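PDB 6NX0: Di-haem cytochrome c peroxidase family protein from Burkholderia thailandensis E264, which probably works as a cytochrome c peroxidase, using two covalently bound c-type hemes, and reaches an atypically stable bis-Fe(IV) state. Local coordinates for residues D89-V94 with P314-F319; R288-F293 with V451-T456; C304-D309 with F319-Y324; Y324-V329 with C364-T369. All blocks are in the same frame, centred on the assembly; numbering follows the deposited sequence. Where two conformers were deposited one is given.

Interaction 1: D89-V94 with P314-F319; sequences DPTAAV and PERSLF
T91 and E315 mark the closest approach of the two backbones, their CA atoms 6.4 Å apart, where the turn at 89-92 meets the short 3-10 segment 314-316. One part of the contact, around P90 and L318, is apolar. The P90 ring, rigid and hydrocarbon, lies against the loop with its CB 3.8 Å from CD1 of L318, while its CG rests 3.6 Å from the carbonyl oxygen of E315. L318, the one buried residue among those that touch, carries this patch inward, where its side chain also meets Y168. T91 does two jobs. Its OG1 sits between the backbone N and the carbonyl carbon (chi1 73°), turned back to the carboxylate of D89, and its methyl is thereby directed across the contact. In one of the two conformers of R316, that methyl, CG2, lies 3.6 Å above the centre of the guanidinium plane. The arginine's end then reaches D89: NH2 approaches OD2 at 3.1 Å in a salt bridge whose hydrogen bond is weak, with an N-H...O angle of 134°, and the carboxylate and guanidinium planes are 30° apart. Aspartate suits this turn because its OD1 also accepts from the backbone N of T91 at 3.0 Å, forming an Asx turn that steadies the carboxylate from within its own loop. R316, by contrast, also touches a crystal neighbour. The chemistry therefore suggests a surface contact in which proline and leucine supply steady packing, while the ion pair, weak in geometry, depends on an arginine with more than one conformation and may not be constant.

Interaction 2: R288-F293 with V451-T456; sequences RGLALF and VAFLRT
G289 and F453 meet where the two helices come closest. With no side chain on G289 to hold them apart, the CB of F453 lies 3.8 Å from the glycine's carbonyl carbon, and the short axes pass within 8.0 Å of each other at an angle of 101°. F453, swung across with CG anti to its backbone N (chi1 170°), fills the angle between the helices. L290 covers one face of its ring: the CA makes a CH-pi contact 4.0 Å from the ring centroid, and CD1 reaches over to within 3.6 Å of CZ. F293 meets the CD2/CE2 side of F453, the two rings meeting obliquely with centroids 5.2 Å apart, so that CE2 of F453 stands over the F293 face toward its rim. Beyond this tight centre the packing thins to a single apolar touch, CD2 of L454 at 3.9 Å from CE2 of F293. On the exposed side R288 forms a salt bridge with D449, one turn before F453 in helix 444-455. A near-perpendicular pairing of an early and a late helix of the heme domain, with small and aromatic residues at the crossing, is consistent with the class I cytochrome c fold. Around it, L290 packs on Y275 of helix 271-276, L454 leans on L390 and V394 of helix 390-399, and F293 extends to C301 and H305 beside the heme.

Interaction 3: C304-D309 with F319-Y324; sequences CHTLSD and FTDFGY. With HEC (heme c), chain C.
H305 stands between the heme and the carbonyl of F319, its ring bound through both nitrogens. NE2 binds the iron at 2.1 Å, and on the other side of the ring ND1 donates to F319 O at 3.0 Å, the oxygen lying almost exactly in the imidazole plane. The bond is bent (N-H...O 141°), and P370 O offers ND1 a second, weak acceptor. C304, its neighbour, sends SG to the porphyrin, joined covalently to CAC at 1.8 Å; with C301 and H305 it completes the CXXCH signature of c-type cytochromes, and Y397 is the iron's other axial ligand. The two segments cross here with H305 and T320 CA atoms 3.9 Å apart, and weak backbone bonds flank the histidine: F319 N to T306 O, and D321 N to C304 O. The F319 ring turns away from this seam and is met obliquely by L307; L307 CD1 lies 3.7 Å from F319 CE1. Phenylalanine suits this place, where Y272 also packs edge-to-face. Elsewhere, T306 CG2 touches D321 CB at 3.9 Å, the two side chains crossing at about a right angle. T320 and D321 shape their own loop, T320 OG1 accepting from F322 N in an ST turn and D321 OD1 from G323 N in an Asx turn, while T320 OG1 also bonds to T369 O. F319 O accepts a hydrogen bond from ND1-H, leaving the NE2 lone pair for the iron; the bond would restrain rotation of the ring, consistent with second-shell support of the axial ligand by the F319 loop.

Interaction 4: Y324-V329 with C364-T369; sequences YDAIAV and CAYLRT. With HEC (heme c), chain C.
A326 sets its methyl over the face of the Y366 ring, a CH-pi contact with CB 4.2 Å from the centroid, and the same methyl lies 4.0 Å from CB of A365; alanine is small enough to fit. CD2 of Y366 comes 3.9 Å from CB of Y324. The Y324 ring carries R368, whose CG stands over one face, 4.0 Å from the centroid. Between these groups runs a minimal antiparallel ladder: Y324 and R368 form a non-hydrogen-bonded pair, D325 and L367 a hydrogen-bonded one, with D325 N to L367 O at 3.1 Å and L367 N to D325 O at 2.9 Å. The D325 and L367 side chains share the sheet face turned to the heme bound by H305, where L367 CD1 lies 3.6 Å from propionate oxygen O2D. On the other face, R368 crosses the tyrosine obliquely, then bends at chi3 (74°), carrying its guanidinium to G188 O and a propionate of the other heme, while the Y324 hydroxyl bonds to G187 O. A water bridges A365 O and A328 N; at the polar edge another links the Y366 hydroxyl and, weakly, D325 OD1, which also accepts from A326 N.

In the fold
Interaction 2 is the buried core of the set, wholly apolar between two helices, whereas interaction 1 lies at the surface and adds an ion pair to a small apolar patch. Interactions 3 and 4 are intermediate, built from backbone and side-chain polar bonds around the same heme; they share Y324 and are joined by a backbone bond between G323 O and T369 N. F319 belongs to both interactions 1 and 3, and its ring packs against F293 and F453 of interaction 2, so the outer loop is continuous with the helix crossing. Interaction 4, nested in the chain inside interaction 2, does not touch it, yet through R368 reaches the other heme.

Interaction 1: D89-V94 with P314-F319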
# COMPACT_ATOMS: atom_id res chain seq x y z
N ASP A 89 0.65 -18.20 -3.67
CA ASP A 89 1.24 -17.97 -4.98
C ASP A 89 0.34 -17.04 -5.79
O ASP A 89 -0.77 -17.45 -6.16
CB ASP A 89 1.43 -19.30 -5.71
CG ASP A 89 2.14 -19.15 -7.05
OD1 ASP A 89 2.39 -18.01 -7.48
OD2 ASP A 89 2.44 -20.20 -7.65
N PRO A 90 0.77 -15.82 -6.11
CA PRO A 90 -0.09 -14.93 -6.89
C PRO A 90 -0.43 -15.44 -8.28
O PRO A 90 -1.46 -15.03 -8.84
CB PRO A 90 0.73 -13.63 -6.97
CG PRO A 90 2.15 -14.11 -6.88
CD PRO A 90 2.09 -15.21 -5.86
N THR A 91 0.39 -16.31 -8.86
CA THR A 91 0.09 -16.86 -10.17
C THR A 91 -1.07 -17.85 -10.13
O THR A 91 -1.57 -18.24 -11.20
CB THR A 91 1.33 -17.54 -10.78
OG1 THR A 91 1.59 -18.79 -10.11
CG2 THR A 91 2.55 -16.65 -10.68
N ALA A 92 -1.50 -18.27 -8.94
CA ALA A 92 -2.57 -19.25 -8.81
C ALA A 92 -3.95 -18.61 -8.71
O ALA A 92 -4.96 -19.32 -8.84
CB ALA A 92 -2.32 -20.12 -7.58
N ALA A 93 -4.02 -17.31 -8.49
CA ALA A 93 -5.30 -16.62 -8.48
C ALA A 93 -5.94 -16.66 -9.87
O ALA A 93 -5.25 -16.69 -10.90
CB ALA A 93 -5.14 -15.17 -8.03
N VAL A 94 -7.26 -16.66 -9.90
CA VAL A 94 -8.03 -16.61 -11.14
C VAL A 94 -9.09 -15.53 -11.00
O VAL A 94 -10.01 -15.65 -10.17
CB VAL A 94 -8.68 -17.97 -11.48
CG1 VAL A 94 -9.45 -17.87 -12.79
CG2 VAL A 94 -7.66 -19.09 -11.55
N PRO A 314 4.99 -11.71 -15.58
CA PRO A 314 5.17 -10.53 -14.72
C PRO A 314 4.55 -10.61 -13.33
O PRO A 314 5.05 -9.94 -12.41
CB PRO A 314 4.52 -9.42 -15.56
CG PRO A 314 3.59 -10.16 -16.49
CD PRO A 314 4.41 -11.33 -16.87
N GLU A 315 3.48 -11.39 -13.12
CA GLU A 315 2.88 -11.38 -11.78
C GLU A 315 3.72 -12.08 -10.74
O GLU A 315 3.38 -12.01 -9.56
CB GLU A 315 1.49 -12.03 -11.74
CG GLU A 315 0.78 -12.09 -13.05
CD GLU A 315 1.25 -13.26 -13.88
OE1 GLU A 315 1.14 -14.40 -13.37
OE2 GLU A 315 1.75 -13.03 -15.01
N ARG A 316 4.80 -12.76 -11.13
CA ARG A 316 5.75 -13.22 -10.12
C ARG A 316 6.67 -12.10 -9.65
O ARG A 316 7.58 -12.36 -8.86
CB ARG A 316 6.55 -14.42 -10.66
CG ARG A 316 5.73 -15.72 -10.81
CD ARG A 316 6.61 -16.96 -11.08
NE ARG A 316 5.91 -18.24 -10.88
CZ ARG A 316 5.47 -18.68 -9.70
NH1 ARG A 316 5.62 -17.95 -8.61
NH2 ARG A 316 4.85 -19.86 -9.61
N SER A 317 6.46 -10.86 -10.12
CA SER A 317 7.27 -9.72 -9.68
C SER A 317 6.31 -8.64 -9.22
O SER A 317 6.03 -7.68 -9.94
CB SER A 317 8.18 -9.22 -10.76
OG SER A 317 9.17 -10.20 -11.08
N LEU A 318 5.83 -8.79 -7.99
CA LEU A 318 4.98 -7.77 -7.39
C LEU A 318 5.74 -6.87 -6.43
O LEU A 318 5.19 -5.88 -5.95
CB LEU A 318 3.78 -8.43 -6.67
CG LEU A 318 2.87 -9.25 -7.60
CD1 LEU A 318 1.79 -9.98 -6.83
CD2 LEU A 318 2.25 -8.36 -8.68
N PHE A 319 7.02 -7.18 -6.16
CA PHE A 319 7.90 -6.34 -5.36
C PHE A 319 7.41 -6.21 -3.92
O PHE A 319 7.63 -5.20 -3.25
CB PHE A 319 8.11 -4.99 -6.05
CG PHE A 319 8.86 -5.15 -7.34
CD1 PHE A 319 10.24 -5.20 -7.33
CD2 PHE A 319 8.19 -5.35 -8.52
CE1 PHE A 319 10.94 -5.41 -8.53
CE2 PHE A 319 8.90 -5.56 -9.71
CZ PHE A 319 10.25 -5.59 -9.70

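Interaction 2: R288-F293 with V451-T456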
# COMPACT_ATOMS: atom_id res chain seq x y z
N ARG A 288 22.56 -2.71 -13.34
CA ARG A 288 23.32 -2.63 -12.09
C ARG A 288 22.39 -2.49 -10.90
O ARG A 288 22.62 -3.10 -9.85
CB ARG A 288 24.31 -1.47 -12.11
CG ARG A 288 25.46 -1.66 -13.06
CD ARG A 288 26.58 -0.71 -12.74
NE ARG A 288 26.20 0.70 -12.77
CZ ARG A 288 26.13 1.44 -13.87
NH1 ARG A 288 26.40 0.90 -15.06
NH2 ARG A 288 25.78 2.71 -13.79
N GLY A 289 21.37 -1.65 -11.04
CA GLY A 289 20.43 -1.48 -9.94
C GLY A 289 19.65 -2.74 -9.62
O GLY A 289 19.41 -3.04 -8.45
N LEU A 290 19.23 -3.48 -10.65
CA LEU A 290 18.55 -4.75 -10.44
C LEU A 290 19.46 -5.71 -9.69
O LEU A 290 19.03 -6.39 -8.76
CB LEU A 290 18.15 -5.36 -11.78
CG LEU A 290 17.62 -6.79 -11.81
CD1 LEU A 290 16.36 -6.93 -10.98
CD2 LEU A 290 17.38 -7.22 -13.25
N ALA A 291 20.74 -5.74 -10.05
CA ALA A 291 21.66 -6.63 -9.33
C ALA A 291 21.85 -6.19 -7.88
O ALA A 291 21.92 -7.04 -6.98
CB ALA A 291 22.98 -6.70 -10.07
N LEU A 292 21.93 -4.88 -7.62
CA LEU A 292 22.01 -4.40 -6.24
C LEU A 292 20.76 -4.77 -5.46
O LEU A 292 20.82 -5.10 -4.27
CB LEU A 292 22.20 -2.89 -6.23
CG LEU A 292 23.60 -2.45 -6.64
CD1 LEU A 292 23.56 -1.02 -7.12
CD2 LEU A 292 24.57 -2.57 -5.47
N PHE A 293 19.60 -4.65 -6.12
CA PHE A 293 18.31 -4.94 -5.52
C PHE A 293 18.23 -6.37 -5.01
O PHE A 293 17.57 -6.62 -4.00
CB PHE A 293 17.22 -4.67 -6.57
CG PHE A 293 15.82 -4.58 -6.01
CD1 PHE A 293 15.01 -5.69 -5.92
CD2 PHE A 293 15.32 -3.35 -5.63
CE1 PHE A 293 13.73 -5.57 -5.40
CE2 PHE A 293 14.05 -3.22 -5.13
CZ PHE A 293 13.24 -4.32 -5.03
N VAL A 451 17.69 3.62 -7.74
CA VAL A 451 16.64 4.51 -8.24
C VAL A 451 16.39 4.27 -9.73
O VAL A 451 15.24 4.17 -10.16
CB VAL A 451 17.01 5.97 -7.95
CG1 VAL A 451 16.04 6.93 -8.66
CG2 VAL A 451 17.05 6.22 -6.47
N ALA A 452 17.45 4.16 -10.52
CA ALA A 452 17.27 3.89 -11.94
C ALA A 452 16.47 2.61 -12.17
O ALA A 452 15.58 2.54 -13.02
CB ALA A 452 18.63 3.80 -12.64
N PHE A 453 16.76 1.56 -11.39
CA PHE A 453 15.99 0.35 -11.54
C PHE A 453 14.53 0.56 -11.14
O PHE A 453 13.63 0.10 -11.84
CB PHE A 453 16.62 -0.77 -10.72
CG PHE A 453 15.75 -1.97 -10.64
CD1 PHE A 453 15.45 -2.69 -11.78
CD2 PHE A 453 15.19 -2.36 -9.43
CE1 PHE A 453 14.60 -3.78 -11.72
CE2 PHE A 453 14.34 -3.44 -9.36
CZ PHE A 453 14.04 -4.16 -10.49
N LEU A 454 14.27 1.24 -10.02
CA LEU A 454 12.87 1.42 -9.61
C LEU A 454 12.07 2.18 -10.65
O LEU A 454 10.86 1.98 -10.78
CB LEU A 454 12.81 2.13 -8.26
CG LEU A 454 13.37 1.29 -7.10
CD1 LEU A 454 13.31 2.12 -5.80
CD2 LEU A 454 12.61 -0.04 -6.96
N ARG A 455 12.73 3.07 -11.40
CA ARG A 455 12.02 3.81 -12.43
C ARG A 455 11.57 2.92 -13.59
O ARG A 455 10.66 3.30 -14.33
CB ARG A 455 12.91 4.96 -12.90
CG ARG A 455 13.15 6.03 -11.86
CD ARG A 455 14.37 6.94 -12.21
NE ARG A 455 14.18 7.60 -13.51
CZ ARG A 455 13.51 8.74 -13.69
NH1 ARG A 455 12.96 9.36 -12.66
NH2 ARG A 455 13.39 9.24 -14.92
N THR A 456 12.15 1.73 -13.76
CA THR A 456 11.68 0.80 -14.79
C THR A 456 10.34 0.15 -14.44
O THR A 456 9.75 -0.53 -15.29
CB THR A 456 12.70 -0.32 -15.07
OG1 THR A 456 12.70 -1.31 -14.03
CG2 THR A 456 14.11 0.24 -15.30

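Interaction 3: C304-D309 with F319-Y324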
# COMPACT_ATOMS: atom_id res chain seq x y z
N CYS A 304 12.43 -8.57 1.01
CA CYS A 304 11.09 -8.14 1.38
C CYS A 304 10.26 -7.78 0.17
O CYS A 304 9.10 -8.17 0.08
CB CYS A 304 11.17 -6.93 2.32
SG CYS A 304 12.08 -7.31 3.83
N HIS A 305 10.85 -7.03 -0.76
CA HIS A 305 10.20 -6.63 -2.01
C HIS A 305 10.52 -7.68 -3.08
O HIS A 305 11.37 -7.49 -3.95
CB HIS A 305 10.68 -5.26 -2.47
CG HIS A 305 10.45 -4.16 -1.48
ND1 HIS A 305 9.22 -3.53 -1.33
CD2 HIS A 305 11.30 -3.52 -0.64
CE1 HIS A 305 9.33 -2.58 -0.41
NE2 HIS A 305 10.58 -2.55 0.02
N THR A 306 9.78 -8.78 -3.02
CA THR A 306 10.21 -9.98 -3.75
C THR A 306 9.93 -9.88 -5.25
O THR A 306 9.02 -9.19 -5.70
CB THR A 306 9.50 -11.20 -3.19
OG1 THR A 306 8.10 -10.99 -3.29
CG2 THR A 306 9.88 -11.45 -1.76
N LEU A 307 10.75 -10.60 -6.02
CA LEU A 307 10.60 -10.61 -7.46
C LEU A 307 11.18 -11.91 -8.00
O LEU A 307 12.01 -12.56 -7.37
CB LEU A 307 11.31 -9.42 -8.13
CG LEU A 307 12.84 -9.41 -8.23
CD1 LEU A 307 13.31 -8.19 -9.01
CD2 LEU A 307 13.53 -9.44 -6.86
N SER A 308 10.70 -12.26 -9.19
CA SER A 308 11.16 -13.43 -9.93
C SER A 308 10.93 -13.14 -11.40
O SER A 308 9.78 -13.16 -11.86
CB SER A 308 10.39 -14.68 -9.52
OG SER A 308 10.84 -15.78 -10.30
N ASP A 309 12.00 -12.85 -12.14
CA ASP A 309 11.90 -12.72 -13.60
C ASP A 309 12.00 -14.10 -14.24
O ASP A 309 13.00 -14.47 -14.85
CB ASP A 309 12.96 -11.76 -14.13
CG ASP A 309 14.32 -11.95 -13.48
OD1 ASP A 309 14.40 -12.73 -12.51
OD2 ASP A 309 15.30 -11.31 -13.94
N PHE A 319 7.02 -7.18 -6.16
CA PHE A 319 7.90 -6.34 -5.36
C PHE A 319 7.41 -6.21 -3.92
O PHE A 319 7.63 -5.20 -3.25
CB PHE A 319 8.11 -4.99 -6.05
CG PHE A 319 8.86 -5.15 -7.34
CD1 PHE A 319 10.24 -5.20 -7.33
CD2 PHE A 319 8.19 -5.35 -8.52
CE1 PHE A 319 10.94 -5.41 -8.53
CE2 PHE A 319 8.90 -5.56 -9.71
CZ PHE A 319 10.25 -5.59 -9.70
N THR A 320 6.77 -7.27 -3.46
CA THR A 320 6.38 -7.45 -2.08
C THR A 320 5.92 -8.89 -1.93
O THR A 320 5.38 -9.48 -2.87
CB THR A 320 5.27 -6.51 -1.62
OG1 THR A 320 4.95 -6.89 -0.27
CG2 THR A 320 4.04 -6.60 -2.52
N ASP A 321 6.16 -9.43 -0.75
CA ASP A 321 5.58 -10.71 -0.35
C ASP A 321 4.31 -10.53 0.46
O ASP A 321 3.74 -11.53 0.92
CB ASP A 321 6.62 -11.55 0.41
CG ASP A 321 7.08 -10.92 1.72
OD1 ASP A 321 6.65 -9.78 2.07
OD2 ASP A 321 7.92 -11.57 2.41
N PHE A 322 3.83 -9.29 0.61
CA PHE A 322 2.66 -8.93 1.42
C PHE A 322 2.85 -9.28 2.89
O PHE A 322 1.86 -9.35 3.63
CB PHE A 322 1.39 -9.56 0.87
CG PHE A 322 1.17 -9.21 -0.59
CD1 PHE A 322 0.73 -7.94 -0.95
CD2 PHE A 322 1.47 -10.12 -1.59
CE1 PHE A 322 0.55 -7.60 -2.30
CE2 PHE A 322 1.29 -9.77 -2.93
CZ PHE A 322 0.83 -8.50 -3.27
N GLY A 323 4.10 -9.43 3.31
CA GLY A 323 4.45 -9.56 4.70
C GLY A 323 4.61 -8.21 5.37
O GLY A 323 4.33 -7.17 4.79
N TYR A 324 5.06 -8.26 6.62
CA TYR A 324 5.16 -7.10 7.50
C TYR A 324 6.56 -6.98 8.06
O TYR A 324 7.19 -7.97 8.43
CB TYR A 324 4.15 -7.23 8.67
CG TYR A 324 2.73 -7.06 8.19
CD1 TYR A 324 2.03 -8.09 7.57
CD2 TYR A 324 2.08 -5.83 8.33
CE1 TYR A 324 0.74 -7.90 7.09
CE2 TYR A 324 0.82 -5.63 7.87
CZ TYR A 324 0.13 -6.66 7.26
OH TYR A 324 -1.14 -6.39 6.81
FE HEC C . 11.47 -1.21 1.37
CHA HEC C . 8.79 0.89 1.82
CHB HEC C . 12.45 0.62 -1.37
CHC HEC C . 14.47 -2.87 1.30
CHD HEC C . 10.36 -3.28 3.84
NA HEC C . 10.72 0.40 0.38
C1A HEC C . 9.57 1.08 0.72
C2A HEC C . 9.47 2.21 -0.16
C3A HEC C . 10.42 2.08 -1.10
C4A HEC C . 11.23 0.93 -0.77
CMA HEC C . 10.77 3.06 -2.21
CAA HEC C . 8.31 3.23 -0.18
CBA HEC C . 7.17 2.76 -1.07
CGA HEC C . 5.94 3.62 -1.05
O1A HEC C . 4.93 3.15 -1.66
O2A HEC C . 5.83 4.59 -0.24
NB HEC C . 13.11 -1.17 0.20
C1B HEC C . 13.29 -0.37 -0.93
C2B HEC C . 14.59 -0.66 -1.49
C3B HEC C . 15.20 -1.57 -0.73
C4B HEC C . 14.25 -1.94 0.32
CMB HEC C . 15.12 -0.02 -2.80
CAB HEC C . 16.64 -2.12 -0.83
CBB HEC C . 17.67 -0.97 -0.69
NC HEC C . 12.23 -2.82 2.32
C1C HEC C . 13.52 -3.29 2.19
C2C HEC C . 13.68 -4.38 3.12
C3C HEC C . 12.51 -4.56 3.76
C4C HEC C . 11.58 -3.56 3.30
CMC HEC C . 14.98 -5.20 3.20
CAC HEC C . 12.12 -5.75 4.65
CBC HEC C . 13.03 -5.74 5.90
ND HEC C . 9.84 -1.22 2.56
C1D HEC C . 9.59 -2.18 3.54
C2D HEC C . 8.49 -1.74 4.34
C3D HEC C . 8.06 -0.43 3.80
C4D HEC C . 8.91 -0.19 2.66
CMD HEC C . 7.86 -2.44 5.54
CAD HEC C . 6.95 0.47 4.33
CBD HEC C . 7.53 1.32 5.45
CGD HEC C . 6.62 2.48 5.78
O1D HEC C . 5.66 2.74 5.00
O2D HEC C . 6.98 3.25 6.72

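Interaction 4: Y324-V329 with C364-T369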
# COMPACT_ATOMS: atom_id res chain seq x y z
N TYR A 324 5.06 -8.26 6.62
CA TYR A 324 5.16 -7.10 7.50
C TYR A 324 6.56 -6.98 8.06
O TYR A 324 7.19 -7.97 8.43
CB TYR A 324 4.15 -7.23 8.67
CG TYR A 324 2.73 -7.06 8.19
CD1 TYR A 324 2.03 -8.09 7.57
CD2 TYR A 324 2.08 -5.83 8.33
CE1 TYR A 324 0.74 -7.90 7.09
CE2 TYR A 324 0.82 -5.63 7.87
CZ TYR A 324 0.13 -6.66 7.26
OH TYR A 324 -1.14 -6.39 6.81
N ASP A 325 7.07 -5.75 8.11
CA ASP A 325 8.32 -5.50 8.81
C ASP A 325 8.34 -4.10 9.38
O ASP A 325 7.45 -3.28 9.15
CB ASP A 325 9.51 -5.74 7.88
CG ASP A 325 10.61 -6.54 8.57
OD1 ASP A 325 10.99 -6.19 9.72
OD2 ASP A 325 11.04 -7.55 7.97
N ALA A 326 9.36 -3.85 10.19
CA ALA A 326 9.47 -2.65 11.01
C ALA A 326 10.78 -1.97 10.64
O ALA A 326 11.84 -2.30 11.19
CB ALA A 326 9.42 -3.00 12.50
N ILE A 327 10.73 -1.01 9.72
CA ILE A 327 11.95 -0.31 9.30
C ILE A 327 12.08 1.08 9.91
O ILE A 327 13.14 1.72 9.75
CB ILE A 327 12.08 -0.24 7.76
CG1 ILE A 327 11.04 0.69 7.10
CG2 ILE A 327 11.99 -1.64 7.14
CD1 ILE A 327 11.33 0.98 5.62
N ALA A 328 11.05 1.56 10.64
CA ALA A 328 11.15 2.76 11.47
C ALA A 328 11.55 4.01 10.66
O ALA A 328 12.50 4.72 10.99
CB ALA A 328 12.13 2.53 12.62
N VAL A 329 10.78 4.31 9.62
CA VAL A 329 11.05 5.56 8.90
C VAL A 329 10.86 6.77 9.82
O VAL A 329 10.16 6.69 10.85
CB VAL A 329 10.21 5.70 7.63
CG1 VAL A 329 10.42 4.52 6.71
CG2 VAL A 329 8.75 5.91 7.96
N CYS A 364 4.06 -4.05 17.15
CA CYS A 364 4.10 -2.60 17.06
C CYS A 364 5.31 -2.18 16.23
O CYS A 364 6.40 -2.75 16.35
CB CYS A 364 4.12 -1.96 18.44
SG CYS A 364 2.51 -2.04 19.33
N ALA A 365 5.09 -1.21 15.35
CA ALA A 365 6.02 -0.65 14.37
C ALA A 365 6.08 -1.50 13.09
O ALA A 365 6.77 -1.08 12.14
CB ALA A 365 7.45 -0.46 14.92
N TYR A 366 5.35 -2.59 13.00
CA TYR A 366 5.30 -3.35 11.76
C TYR A 366 4.25 -2.77 10.82
O TYR A 366 3.16 -2.38 11.24
CB TYR A 366 4.96 -4.81 12.02
CG TYR A 366 6.11 -5.66 12.51
CD1 TYR A 366 6.70 -5.45 13.76
CD2 TYR A 366 6.60 -6.69 11.72
CE1 TYR A 366 7.78 -6.25 14.18
CE2 TYR A 366 7.63 -7.49 12.14
CZ TYR A 366 8.21 -7.27 13.37
OH TYR A 366 9.27 -8.09 13.75
N LEU A 367 4.59 -2.76 9.53
CA LEU A 367 3.73 -2.26 8.47
C LEU A 367 3.86 -3.19 7.27
O LEU A 367 4.89 -3.85 7.09
CB LEU A 367 4.13 -0.82 8.08
CG LEU A 367 3.93 0.21 9.17
CD1 LEU A 367 4.71 1.48 8.81
CD2 LEU A 367 2.44 0.50 9.32
N ARG A 368 2.81 -3.25 6.45
CA ARG A 368 2.83 -4.16 5.30
C ARG A 368 3.82 -3.66 4.26
O ARG A 368 3.80 -2.49 3.87
CB ARG A 368 1.43 -4.30 4.67
CG ARG A 368 1.23 -5.65 3.94
CD ARG A 368 -0.12 -5.78 3.20
NE ARG A 368 -0.07 -4.96 1.99
CZ ARG A 368 -0.98 -4.10 1.58
NH1 ARG A 368 -2.13 -3.95 2.23
NH2 ARG A 368 -0.72 -3.39 0.50
N THR A 369 4.71 -4.54 3.80
CA THR A 369 5.68 -4.15 2.79
C THR A 369 4.96 -3.78 1.51
O THR A 369 4.24 -4.62 0.95
CB THR A 369 6.65 -5.29 2.55
OG1 THR A 369 7.32 -5.56 3.79
CG2 THR A 369 7.63 -4.92 1.46
FE HEC C . 11.47 -1.21 1.37
CHA HEC C . 8.79 0.89 1.82
CHB HEC C . 12.45 0.62 -1.37
CHC HEC C . 14.47 -2.87 1.30
CHD HEC C . 10.36 -3.28 3.84
NA HEC C . 10.72 0.40 0.38
C1A HEC C . 9.57 1.08 0.72
C2A HEC C . 9.47 2.21 -0.16
C3A HEC C . 10.42 2.08 -1.10
C4A HEC C . 11.23 0.93 -0.77
CMA HEC C . 10.77 3.06 -2.21
CAA HEC C . 8.31 3.23 -0.18
CBA HEC C . 7.17 2.76 -1.07
CGA HEC C . 5.94 3.62 -1.05
O1A HEC C . 4.93 3.15 -1.66
O2A HEC C . 5.83 4.59 -0.24
NB HEC C . 13.11 -1.17 0.20
C1B HEC C . 13.29 -0.37 -0.93
C2B HEC C . 14.59 -0.66 -1.49
C3B HEC C . 15.20 -1.57 -0.73
C4B HEC C . 14.25 -1.94 0.32
CMB HEC C . 15.12 -0.02 -2.80
CAB HEC C . 16.64 -2.12 -0.83
CBB HEC C . 17.67 -0.97 -0.69
NC HEC C . 12.23 -2.82 2.32
C1C HEC C . 13.52 -3.29 2.19
C2C HEC C . 13.68 -4.38 3.12
C3C HEC C . 12.51 -4.56 3.76
C4C HEC C . 11.58 -3.56 3.30
CMC HEC C . 14.98 -5.20 3.20
CAC HEC C . 12.12 -5.75 4.65
CBC HEC C . 13.03 -5.74 5.90
ND HEC C . 9.84 -1.22 2.56
C1D HEC C . 9.59 -2.18 3.54
C2D HEC C . 8.49 -1.74 4.34
C3D HEC C . 8.06 -0.43 3.80
C4D HEC C . 8.91 -0.19 2.66
CMD HEC C . 7.86 -2.44 5.54
CAD HEC C . 6.95 0.47 4.33
CBD HEC C . 7.53 1.32 5.45
CGD HEC C . 6.62 2.48 5.78
O1D HEC C . 5.66 2.74 5.00
O2D HEC C . 6.98 3.25 6.72
O HOH W 1 11.79 -6.53 13.02
O HOH W 2 8.25 0.96 11.38